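Local coordinates for protein N-acetylglucosamine-6-phosphate deacetylase (Mycobacterium smegmatis, PDB 6FV4) that probably removes the acetyl group from N-acetylglucosamine-6-phosphate with the help of a bound divalent metal, as a member of the NagA family of metal-dependent hydrolases, at residues 21-26 with 61-66; 276-281 with 347-352; 371-376 with 384-389. The protein carries 1 engineered substitution. All coordinates share one frame; numbering follows the deposited sequence.

Contact 1 of 3, residues 21-26 with 61-66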
ATOM      1  N   ALA B  21       1.461  27.945 -24.482  1.00 35.09           N
ATOM      2  CA  ALA B  21       0.444  26.908 -24.468  1.00 37.81           C
ATOM      3  C   ALA B  21      -0.561  27.238 -23.379  1.00 36.57           C
ATOM      4  O   ALA B  21      -0.256  27.961 -22.433  1.00 34.04           O
ATOM      5  CB  ALA B  21       1.055  25.525 -24.234  1.00 36.55           C
ATOM      6  N   ASP B  22      -1.767  26.686 -23.514  1.00 36.35           N
ATOM      7  CA  ASP B  22      -2.788  26.898 -22.494  1.00 36.58           C
ATOM      8  C   ASP B  22      -2.342  26.387 -21.129  1.00 39.86           C
ATOM      9  O   ASP B  22      -2.703  26.974 -20.102  1.00 33.09           O
ATOM     10  CB  ASP B  22      -4.086  26.212 -22.910  1.00 40.90           C
ATOM     11  CG  ASP B  22      -5.066  27.162 -23.571  1.00 48.24           C
ATOM     12  OD1 ASP B  22      -4.652  28.273 -23.974  1.00 51.12           O
ATOM     13  OD2 ASP B  22      -6.256  26.792 -23.690  1.00 51.96           O
ATOM     14  N   THR B  23      -1.568  25.295 -21.095  1.00 33.29           N
ATOM     15  CA  THR B  23      -1.086  24.707 -19.846  1.00 33.33           C
ATOM     16  C   THR B  23       0.352  24.243 -20.016  1.00 33.51           C
ATOM     17  O   THR B  23       0.638  23.489 -20.948  1.00 29.10           O
ATOM     18  CB  THR B  23      -1.927  23.504 -19.413  1.00 34.07           C
ATOM     19  OG1 THR B  23      -3.308  23.878 -19.284  1.00 44.96           O
ATOM     20  CG2 THR B  23      -1.414  22.974 -18.092  1.00 33.79           C
ATOM     21  N   VAL B  24       1.242  24.669 -19.117  1.00 29.79           N
ATOM     22  CA  VAL B  24       2.627  24.202 -19.109  1.00 33.82           C
ATOM     23  C   VAL B  24       2.923  23.595 -17.744  1.00 33.59           C
ATOM     24  O   VAL B  24       2.867  24.290 -16.719  1.00 31.69           O
ATOM     25  CB  VAL B  24       3.624  25.324 -19.432  1.00 34.43           C
ATOM     26  CG1 VAL B  24       5.043  24.798 -19.325  1.00 31.05           C
ATOM     27  CG2 VAL B  24       3.369  25.880 -20.829  1.00 33.65           C
ATOM     28  N   LEU B  25       3.228  22.302 -17.730  1.00 27.68           N
ATOM     29  CA  LEU B  25       3.682  21.617 -16.532  1.00 28.77           C
ATOM     30  C   LEU B  25       5.203  21.552 -16.572  1.00 32.84           C
ATOM     31  O   LEU B  25       5.783  21.077 -17.553  1.00 31.50           O
ATOM     32  CB  LEU B  25       3.057  20.225 -16.427  1.00 30.63           C
ATOM     33  CG  LEU B  25       1.615  20.356 -15.918  1.00 34.94           C
ATOM     34  CD1 LEU B  25       0.640  20.170 -17.052  1.00 37.58           C
ATOM     35  CD2 LEU B  25       1.335  19.375 -14.806  1.00 35.39           C
ATOM     36  N   THR B  26       5.844  22.079 -15.531  1.00 32.59           N
ATOM     37  CA  THR B  26       7.294  22.190 -15.508  1.00 34.13           C
ATOM     38  C   THR B  26       7.956  21.038 -14.779  1.00 33.22           C
ATOM     39  O   THR B  26       9.177  20.875 -14.880  1.00 35.12           O
ATOM     40  CB  THR B  26       7.716  23.508 -14.837  1.00 36.50           C
ATOM     41  OG1 THR B  26       7.516  23.406 -13.424  1.00 38.33           O
ATOM     42  CG2 THR B  26       6.884  24.664 -15.365  1.00 36.04           C
ATOM     43  N   ALA B  61      -4.650  25.293 -27.399  1.00 43.25           N
ATOM     44  CA  ALA B  61      -5.260  24.519 -26.328  1.00 42.45           C
ATOM     45  C   ALA B  61      -4.539  23.193 -26.138  1.00 44.46           C
ATOM     46  O   ALA B  61      -5.166  22.127 -26.154  1.00 51.75           O
ATOM     47  CB  ALA B  61      -6.737  24.275 -26.621  1.00 39.12           C
ATOM     48  N   ALA B  62      -3.226  23.245 -25.974  1.00 43.24           N
ATOM     49  CA  ALA B  62      -2.414  22.064 -25.739  1.00 41.04           C
ATOM     50  C   ALA B  62      -1.820  22.120 -24.341  1.00 39.53           C
ATOM     51  O   ALA B  62      -1.674  23.196 -23.753  1.00 39.15           O
ATOM     52  CB  ALA B  62      -1.300  21.957 -26.784  1.00 41.59           C
ATOM     53  N   THR B  63      -1.509  20.945 -23.798  1.00 33.29           N
ATOM     54  CA  THR B  63      -0.756  20.832 -22.554  1.00 34.67           C
ATOM     55  C   THR B  63       0.695  20.476 -22.891  1.00 34.49           C
ATOM     56  O   THR B  63       0.940  19.502 -23.608  1.00 34.03           O
ATOM     57  CB  THR B  63      -1.380  19.778 -21.632  1.00 36.03           C
ATOM     58  OG1 THR B  63      -2.709  20.176 -21.266  1.00 38.66           O
ATOM     59  CG2 THR B  63      -0.570  19.623 -20.355  1.00 36.78           C
ATOM     60  N   VAL B  64       1.648  21.283 -22.417  1.00 31.11           N
ATOM     61  CA  VAL B  64       3.073  20.987 -22.567  1.00 32.71           C
ATOM     62  C   VAL B  64       3.572  20.340 -21.284  1.00 32.09           C
ATOM     63  O   VAL B  64       3.251  20.795 -20.181  1.00 35.81           O
ATOM     64  CB  VAL B  64       3.889  22.250 -22.895  1.00 35.62           C
ATOM     65  CG1 VAL B  64       5.385  21.928 -22.908  1.00 33.17           C
ATOM     66  CG2 VAL B  64       3.456  22.843 -24.231  1.00 31.26           C
ATOM     67  N   VAL B  65       4.340  19.265 -21.425  1.00 28.71           N
ATOM     68  CA  VAL B  65       4.951  18.578 -20.291  1.00 26.73           C
ATOM     69  C   VAL B  65       6.430  18.394 -20.602  1.00 24.65           C
ATOM     70  O   VAL B  65       6.846  18.477 -21.766  1.00 26.96           O
ATOM     71  CB  VAL B  65       4.265  17.220 -20.012  1.00 26.05           C
ATOM     72  CG1 VAL B  65       2.782  17.444 -19.589  1.00 27.23           C
ATOM     73  CG2 VAL B  65       4.391  16.301 -21.233  1.00 25.97           C
ATOM     74  N   PRO B  66       7.251  18.133 -19.591  1.00 27.16           N
ATOM     75  CA  PRO B  66       8.647  17.765 -19.870  1.00 24.32           C
ATOM     76  C   PRO B  66       8.693  16.461 -20.657  1.00 26.91           C
ATOM     77  O   PRO B  66       7.746  15.668 -20.652  1.00 26.32           O
ATOM     78  CB  PRO B  66       9.275  17.600 -18.480  1.00 26.67           C
ATOM     79  CG  PRO B  66       8.253  18.157 -17.485  1.00 29.07           C
ATOM     80  CD  PRO B  66       6.923  18.058 -18.153  1.00 26.53           C
TER
HETATM   81  O   HOH W   1      -4.395  22.916 -21.758  1.00 45.63           O
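Thr23 and Val64 are joined at the middle of two parallel strands, where Val64 N donates to Thr23 O over 2.8 Å; the next rung, from Leu25 N to Val64 O, is 2.9 Å long and nearly straight at 172°. Val64 is bonded through both N-H and C=O. In its side chain CG1 lies anti to the backbone N (chi1 174°), which puts CG2 beside that N and against CB of Ala21 at 3.6 Å. On the face carrying the threonines, Thr23 and Thr63 run side by side, and CD1 of Leu25 lies slantwise over CG2 of Thr63 at 3.6 Å. Leu25 also packs on Val347 and Ser344 of helix 339-357.

The Asp22 and Ala61 end is looser and faces solvent. There the rung from Thr23 N to Ala62 O is stretched to 3.4 Å and weak. A water bonded to Thr23 OG1 at 2.9 Å reaches the same carbonyl, also weakly, while the hydroxyl is held by Arg32 NE. The carboxylate of Asp22 merely rests alongside Ala61.

At the far end Pro66 offers no N-H, and its CD packs against Leu25 O at 3.3 Å. That buried carbonyl has no partner in the model. The contact joins short strand 23-25 to the start of strand 63-76, which on its other side pairs with strand 373-376. The chemistry implies a short ladder, firm in the middle, where two straight rungs run beside apolar side chains, weaker at the open end, where water probably shares the Ala62 carbonyl, and stopped at the proline for want of a donor.

Contact 2 of 3, residues 276-281 with 347-352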
ATOM      1  N   GLU B 276       6.700  11.070  -5.159  1.00 30.84           N
ATOM      2  CA  GLU B 276       8.111  11.121  -5.526  1.00 30.07           C
ATOM      3  C   GLU B 276       8.729   9.764  -5.801  1.00 30.02           C
ATOM      4  O   GLU B 276       9.886   9.715  -6.222  1.00 29.27           O
ATOM      5  CB  GLU B 276       8.950  11.754  -4.402  1.00 36.30           C
ATOM      6  CG  GLU B 276       9.220  13.219  -4.568  1.00 41.80           C
ATOM      7  CD  GLU B 276       7.950  13.966  -4.832  1.00 41.64           C
ATOM      8  OE1 GLU B 276       7.928  14.830  -5.736  1.00 50.76           O
ATOM      9  OE2 GLU B 276       6.954  13.665  -4.143  1.00 45.52           O
ATOM     10  N   ARG B 277       8.035   8.668  -5.511  1.00 25.07           N
ATOM     11  CA  ARG B 277       8.716   7.394  -5.361  1.00 25.77           C
ATOM     12  C   ARG B 277       8.245   6.333  -6.344  1.00 25.13           C
ATOM     13  O   ARG B 277       8.608   5.165  -6.184  1.00 25.95           O
ATOM     14  CB  ARG B 277       8.590   6.889  -3.923  1.00 27.56           C
ATOM     15  CG  ARG B 277       9.305   7.753  -2.887  1.00 30.36           C
ATOM     16  CD  ARG B 277       9.401   7.017  -1.556  1.00 30.18           C
ATOM     17  NE  ARG B 277       9.699   5.616  -1.802  1.00 28.30           N
ATOM     18  CZ  ARG B 277       9.231   4.579  -1.111  1.00 29.16           C
ATOM     19  NH1 ARG B 277       8.412   4.747  -0.073  1.00 28.61           N
ATOM     20  NH2 ARG B 277       9.572   3.349  -1.491  1.00 27.97           N
ATOM     21  N   LEU B 278       7.493   6.703  -7.378  1.00 26.30           N
ATOM     22  CA  LEU B 278       7.101   5.771  -8.428  1.00 27.89           C
ATOM     23  C   LEU B 278       7.538   6.298  -9.785  1.00 27.33           C
ATOM     24  O   LEU B 278       7.354   7.481 -10.089  1.00 26.56           O
ATOM     25  CB  LEU B 278       5.578   5.505  -8.430  1.00 22.85           C
ATOM     26  CG  LEU B 278       5.173   4.350  -9.369  1.00 25.83           C
ATOM     27  CD1 LEU B 278       3.958   3.614  -8.794  1.00 28.41           C
ATOM     28  CD2 LEU B 278       4.840   4.834 -10.767  1.00 23.12           C
ATOM     29  N   SER B 279       8.115   5.406 -10.596  1.00 21.29           N
ATOM     30  CA  SER B 279       8.492   5.683 -11.974  1.00 23.48           C
ATOM     31  C   SER B 279       7.600   4.890 -12.918  1.00 21.38           C
ATOM     32  O   SER B 279       7.463   3.672 -12.765  1.00 26.30           O
ATOM     33  CB  SER B 279       9.950   5.274 -12.240  1.00 22.58           C
ATOM     34  OG  SER B 279      10.842   6.039 -11.467  1.00 31.29           O
ATOM     35  N   LEU B 280       7.051   5.562 -13.923  1.00 24.11           N
ATOM     36  CA  LEU B 280       6.355   4.881 -15.004  1.00 23.62           C
ATOM     37  C   LEU B 280       7.398   4.441 -16.022  1.00 25.36           C
ATOM     38  O   LEU B 280       8.288   5.216 -16.356  1.00 24.88           O
ATOM     39  CB  LEU B 280       5.325   5.800 -15.648  1.00 24.43           C
ATOM     40  CG  LEU B 280       4.202   6.230 -14.686  1.00 24.21           C
ATOM     41  CD1 LEU B 280       3.432   7.396 -15.258  1.00 26.27           C
ATOM     42  CD2 LEU B 280       3.299   5.076 -14.450  1.00 24.27           C
ATOM     43  N   ILE B 281       7.319   3.179 -16.457  1.00 24.48           N
ATOM     44  CA  ILE B 281       8.197   2.608 -17.468  1.00 26.90           C
ATOM     45  C   ILE B 281       7.310   1.872 -18.463  1.00 27.44           C
ATOM     46  O   ILE B 281       6.135   1.591 -18.203  1.00 25.43           O
ATOM     47  CB  ILE B 281       9.258   1.639 -16.886  1.00 25.79           C
ATOM     48  CG1 ILE B 281       8.561   0.445 -16.233  1.00 27.45           C
ATOM     49  CG2 ILE B 281      10.198   2.350 -15.892  1.00 23.71           C
ATOM     50  CD1 ILE B 281       9.395  -0.809 -16.135  1.00 21.63           C
ATOM     51  N   VAL B 347       3.359  13.728 -14.403  1.00 28.11           N
ATOM     52  CA  VAL B 347       4.614  14.337 -14.840  1.00 31.52           C
ATOM     53  C   VAL B 347       5.754  13.953 -13.903  1.00 29.15           C
ATOM     54  O   VAL B 347       6.875  13.671 -14.346  1.00 30.71           O
ATOM     55  CB  VAL B 347       4.456  15.864 -14.965  1.00 31.86           C
ATOM     56  CG1 VAL B 347       5.824  16.535 -15.004  1.00 28.60           C
ATOM     57  CG2 VAL B 347       3.695  16.198 -16.216  1.00 27.10           C
ATOM     58  N   ARG B 348       5.496  13.920 -12.598  1.00 26.51           N
ATOM     59  CA  ARG B 348       6.511  13.426 -11.669  1.00 28.31           C
ATOM     60  C   ARG B 348       6.874  11.974 -11.972  1.00 27.75           C
ATOM     61  O   ARG B 348       8.055  11.609 -12.000  1.00 29.61           O
ATOM     62  CB  ARG B 348       6.007  13.549 -10.236  1.00 31.10           C
ATOM     63  CG  ARG B 348       6.272  14.904  -9.592  1.00 36.71           C
ATOM     64  CD  ARG B 348       5.301  15.147  -8.444  1.00 37.29           C
ATOM     65  NE  ARG B 348       5.825  16.111  -7.470  1.00 47.71           N
ATOM     66  CZ  ARG B 348       5.647  17.427  -7.534  1.00 47.51           C
ATOM     67  NH1 ARG B 348       4.946  17.965  -8.528  1.00 52.37           N
ATOM     68  NH2 ARG B 348       6.166  18.213  -6.601  1.00 54.44           N
ATOM     69  N   GLN B 349       5.867  11.128 -12.200  1.00 26.34           N
ATOM     70  CA  GLN B 349       6.141   9.704 -12.363  1.00 28.09           C
ATOM     71  C   GLN B 349       6.773   9.376 -13.709  1.00 22.31           C
ATOM     72  O   GLN B 349       7.489   8.371 -13.818  1.00 23.95           O
ATOM     73  CB  GLN B 349       4.854   8.908 -12.197  1.00 20.64           C
ATOM     74  CG  GLN B 349       4.297   8.982 -10.790  1.00 25.71           C
ATOM     75  CD  GLN B 349       3.000   8.244 -10.666  1.00 25.54           C
ATOM     76  OE1 GLN B 349       2.287   8.072 -11.661  1.00 29.01           O
ATOM     77  NE2 GLN B 349       2.686   7.779  -9.450  1.00 21.09           N
ATOM     78  N   ALA B 350       6.484  10.155 -14.754  1.00 23.70           N
ATOM     79  CA  ALA B 350       6.967   9.828 -16.091  1.00 25.16           C
ATOM     80  C   ALA B 350       8.197  10.626 -16.494  1.00 30.91           C
ATOM     81  O   ALA B 350       8.826  10.289 -17.507  1.00 25.73           O
ATOM     82  CB  ALA B 350       5.869  10.064 -17.135  1.00 21.64           C
ATOM     83  N   CYS B 351       8.540  11.674 -15.734  1.00 28.22           N
ATOM     84  CA  CYS B 351       9.596  12.612 -16.099  1.00 28.61           C
ATOM     85  C   CYS B 351      10.596  12.830 -14.966  1.00 29.90           C
ATOM     86  O   CYS B 351      11.800  12.619 -15.159  1.00 34.77           O
ATOM     87  CB  CYS B 351       9.002  13.962 -16.531  1.00 29.30           C
ATOM     88  SG  CYS B 351       7.576  13.883 -17.689  1.00 33.88           S
ATOM     89  N   VAL B 352      10.145  13.239 -13.785  1.00 28.27           N
ATOM     90  CA  VAL B 352      11.092  13.658 -12.746  1.00 28.96           C
ATOM     91  C   VAL B 352      11.611  12.479 -11.936  1.00 25.92           C
ATOM     92  O   VAL B 352      12.827  12.305 -11.782  1.00 31.66           O
ATOM     93  CB  VAL B 352      10.466  14.726 -11.830  1.00 32.41           C
ATOM     94  CG1 VAL B 352      11.514  15.201 -10.820  1.00 34.93           C
ATOM     95  CG2 VAL B 352       9.936  15.885 -12.656  1.00 33.56           C
TER
HETATM   96  O   HOH W   2       4.793   8.585  -7.406  1.00 27.51           O
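The (beta/alpha)8 barrel of the amidohydrolase fold is the setting here: its last strand, 278-281, is crossed at -68° by residues 347-352 of helix 339-357, with Leu280 and Gln349 at the crossing. A wider, pi-type turn occurs in this part of the helix, and Gln349 O accepts Leu280 N at 2.8 Å. The donor stands well above the carbonyl plane, 42° out of it. The same oxygen lies 3.4 Å from Ser279 CA, a second and softer contact with the strand.

The Gln349 side chain, extended beyond CG, lies across the strand between two leucines. CD1 of Leu280 meets its CB at 3.7 Å, whereas CD2 of Leu278 packs on the amide carbon CD of Gln349. Its amide is held by Tyr266 OH at OE1 and by a water at NE2, 3.0 Å away, which also takes a weak bond from Leu278 N.

At the less buried margin, Arg348 NE gives a salt bridge to Glu276 OE1 at 3.0 Å. A bend at chi2 (51°) curls Glu276 back to the helix; the carboxylate offers its syn lone pair, yet its plane is almost perpendicular to the guanidinium. The bond is a single one, NE to OE1, and not the two-pronged pairing of coplanar groups.

Ala350 bonds through its backbone to Val69 of strand 63-76. The chemistry implies that helix peptide groups supply polar links to the barrel's last and first strands, while the salt bridge ties the less buried margin.

Contact 3 of 3, residues 371-376 with 384-389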
ATOM      1  N   ALA B 371      16.087  21.575 -23.498  1.00 31.20           N
ATOM      2  CA  ALA B 371      14.747  21.846 -24.009  1.00 30.97           C
ATOM      3  C   ALA B 371      14.158  20.558 -24.591  1.00 31.38           C
ATOM      4  O   ALA B 371      14.102  20.342 -25.804  1.00 28.27           O
ATOM      5  CB  ALA B 371      14.784  22.968 -25.035  1.00 31.06           C
ATOM      6  N   ASP B 372      13.699  19.694 -23.687  1.00 30.13           N
ATOM      7  CA  ASP B 372      13.020  18.453 -24.034  1.00 27.88           C
ATOM      8  C   ASP B 372      11.595  18.576 -23.519  1.00 25.19           C
ATOM      9  O   ASP B 372      11.388  18.711 -22.309  1.00 25.16           O
ATOM     10  CB  ASP B 372      13.693  17.239 -23.396  1.00 26.20           C
ATOM     11  CG  ASP B 372      15.163  17.126 -23.730  1.00 30.48           C
ATOM     12  OD1 ASP B 372      15.644  17.807 -24.661  1.00 32.88           O
ATOM     13  OD2 ASP B 372      15.846  16.340 -23.048  1.00 36.84           O
ATOM     14  N   LEU B 373      10.620  18.560 -24.425  1.00 26.40           N
ATOM     15  CA  LEU B 373       9.238  18.733 -24.002  1.00 28.73           C
ATOM     16  C   LEU B 373       8.322  17.997 -24.967  1.00 27.95           C
ATOM     17  O   LEU B 373       8.726  17.608 -26.068  1.00 30.08           O
ATOM     18  CB  LEU B 373       8.856  20.218 -23.901  1.00 27.54           C
ATOM     19  CG  LEU B 373       9.040  21.155 -25.102  1.00 26.30           C
ATOM     20  CD1 LEU B 373       7.950  20.984 -26.165  1.00 27.26           C
ATOM     21  CD2 LEU B 373       9.068  22.610 -24.609  1.00 30.30           C
ATOM     22  N   VAL B 374       7.068  17.831 -24.540  1.00 27.49           N
ATOM     23  CA  VAL B 374       6.058  17.082 -25.280  1.00 28.77           C
ATOM     24  C   VAL B 374       4.768  17.888 -25.274  1.00 26.95           C
ATOM     25  O   VAL B 374       4.383  18.452 -24.247  1.00 29.48           O
ATOM     26  CB  VAL B 374       5.823  15.677 -24.675  1.00 28.05           C
ATOM     27  CG1 VAL B 374       4.684  14.956 -25.400  1.00 33.02           C
ATOM     28  CG2 VAL B 374       7.086  14.845 -24.744  1.00 31.55           C
ATOM     29  N   VAL B 375       4.127  17.983 -26.429  1.00 28.91           N
ATOM     30  CA  VAL B 375       2.888  18.726 -26.574  1.00 31.49           C
ATOM     31  C   VAL B 375       1.766  17.714 -26.697  1.00 33.44           C
ATOM     32  O   VAL B 375       1.858  16.773 -27.493  1.00 29.09           O
ATOM     33  CB  VAL B 375       2.931  19.671 -27.783  1.00 30.36           C
ATOM     34  CG1 VAL B 375       1.721  20.581 -27.757  1.00 33.77           C
ATOM     35  CG2 VAL B 375       4.218  20.503 -27.757  1.00 28.02           C
ATOM     36  N   LEU B 376       0.721  17.891 -25.890  1.00 30.51           N
ATOM     37  CA  LEU B 376      -0.397  16.962 -25.837  1.00 30.15           C
ATOM     38  C   LEU B 376      -1.691  17.723 -26.070  1.00 37.86           C
ATOM     39  O   LEU B 376      -1.835  18.856 -25.604  1.00 32.07           O
ATOM     40  CB  LEU B 376      -0.454  16.247 -24.480  1.00 32.01           C
ATOM     41  CG  LEU B 376       0.823  15.620 -23.923  1.00 36.14           C
ATOM     42  CD1 LEU B 376       0.631  15.256 -22.458  1.00 32.45           C
ATOM     43  CD2 LEU B 376       1.207  14.388 -24.731  1.00 33.05           C
ATOM     44  N   ALA B 384       3.248  16.952 -30.688  1.00 33.87           N
ATOM     45  CA  ALA B 384       4.566  17.464 -31.040  1.00 33.47           C
ATOM     46  C   ALA B 384       5.557  17.045 -29.966  1.00 29.32           C
ATOM     47  O   ALA B 384       5.177  16.824 -28.815  1.00 30.02           O
ATOM     48  CB  ALA B 384       4.544  18.985 -31.196  1.00 32.58           C
ATOM     49  N   VAL B 385       6.837  16.940 -30.354  1.00 29.45           N
ATOM     50  CA  VAL B 385       7.913  16.496 -29.474  1.00 27.07           C
ATOM     51  C   VAL B 385       9.140  17.346 -29.757  1.00 33.08           C
ATOM     52  O   VAL B 385       9.604  17.415 -30.902  1.00 29.84           O
ATOM     53  CB  VAL B 385       8.277  15.010 -29.669  1.00 31.17           C
ATOM     54  CG1 VAL B 385       9.430  14.626 -28.736  1.00 27.72           C
ATOM     55  CG2 VAL B 385       7.077  14.111 -29.429  1.00 32.56           C
ATOM     56  N   MET B 386       9.692  17.962 -28.721  1.00 31.80           N
ATOM     57  CA  MET B 386      10.941  18.692 -28.858  1.00 28.35           C
ATOM     58  C   MET B 386      12.013  18.011 -28.025  1.00 27.69           C
ATOM     59  O   MET B 386      11.750  17.560 -26.909  1.00 27.23           O
ATOM     60  CB  MET B 386      10.787  20.152 -28.428  1.00 30.03           C
ATOM     61  CG  MET B 386      12.120  20.894 -28.348  1.00 29.75           C
ATOM     62  SD  MET B 386      11.837  22.617 -27.948  1.00 32.64           S
ATOM     63  CE  MET B 386      11.394  23.236 -29.568  1.00 31.60           C
ATOM     64  N   ARG B 387      13.222  17.926 -28.580  1.00 31.49           N
ATOM     65  CA  ARG B 387      14.361  17.347 -27.882  1.00 30.90           C
ATOM     66  C   ARG B 387      15.601  18.168 -28.204  1.00 28.97           C
ATOM     67  O   ARG B 387      15.912  18.379 -29.376  1.00 28.18           O
ATOM     68  CB  ARG B 387      14.574  15.882 -28.289  1.00 31.00           C
ATOM     69  CG  ARG B 387      15.657  15.183 -27.491  1.00 31.97           C
ATOM     70  CD  ARG B 387      15.826  13.727 -27.913  1.00 29.27           C
ATOM     71  NE  ARG B 387      16.916  13.120 -27.162  1.00 30.09           N
ATOM     72  CZ  ARG B 387      18.198  13.111 -27.532  1.00 35.08           C
ATOM     73  NH1 ARG B 387      18.587  13.662 -28.677  1.00 33.88           N
ATOM     74  NH2 ARG B 387      19.099  12.544 -26.745  1.00 31.66           N
ATOM     75  N   ALA B 388      16.298  18.626 -27.163  1.00 29.34           N
ATOM     76  CA  ALA B 388      17.459  19.508 -27.305  1.00 32.68           C
ATOM     77  C   ALA B 388      17.128  20.724 -28.169  1.00 35.40           C
ATOM     78  O   ALA B 388      17.907  21.131 -29.036  1.00 36.42           O
ATOM     79  CB  ALA B 388      18.663  18.754 -27.868  1.00 32.59           C
ATOM     80  N   GLY B 389      15.950  21.300 -27.937  1.00 31.05           N
ATOM     81  CA  GLY B 389      15.550  22.532 -28.591  1.00 31.25           C
ATOM     82  C   GLY B 389      15.058  22.409 -30.016  1.00 31.93           C
ATOM     83  O   GLY B 389      14.716  23.433 -30.623  1.00 32.88           O
TER
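Two antiparallel strands, 171° apart in direction, pair Val374 with Val385 at a non-hydrogen-bonded position between the hydrogen-bonded pairs Leu373-Met386 and Val375-Ala384. Leu373 and Met386 exchange both bonds, at 2.9 Å for Leu373 N to Met386 O and 2.8 Å for Met386 N to Leu373 O. The Val375-Ala384 pair is uneven: Val375 N to Ala384 O is 2.9 Å, and the return bond is weak.

Leu373 takes the rare chi1 of 55°, its CG lodged between backbone N and carbonyl carbon, which turns CD1 onto CB of Met386 at 3.7 Å. Met386 itself is extended as far as SD, laying CG against Ala371 O at 3.3 Å before bending at chi3. On the same face, the CB of Ala384 fits beside CG2 of Val375.

Past the paired strands a carboxylate joins the backbone in holding the end. Asp372 OD1 accepts Ala388 N at 2.7 Å and 175°, nearly along the C-O axis, while OD2 forms a salt bridge with Arg370. Gly389 N closes the end on Ala371 O at 3.0 Å. Arg387 starts off away from the first strand, and its NE bonds to Thr102 O.

Ala388 and Gly389 both have positive phi, consistent with a type I' turn leading into strand 390-391. The whole is a beta hairpin, 373-376 with 382-387, whose first strand is also bonded to strand 63-76, in the smaller beta-rich part beside the barrel.

Overall arrangement
From the N terminus, contact 1 closes first, bringing 61-66 back beside 21-26 after a strand-rich excursion. The chain then runs through the barrel before contact 2 closes a loop of 65 residues between its last strand and helix 339-357, and contact 3 closes a short hairpin near the C terminus. The three follow in series, none nesting or crossing. Strand 63-76 links them in space: its Thr63 and Val65 probably hydrogen-bond to Leu376 and Val374 of contact 3, while Val65 and Pro66 pack on Val347 of contact 2. Contacts 2 and 3 do not touch. Segments near the two chain ends thus meet beside the barrel, on either side of the start of strand 63-76.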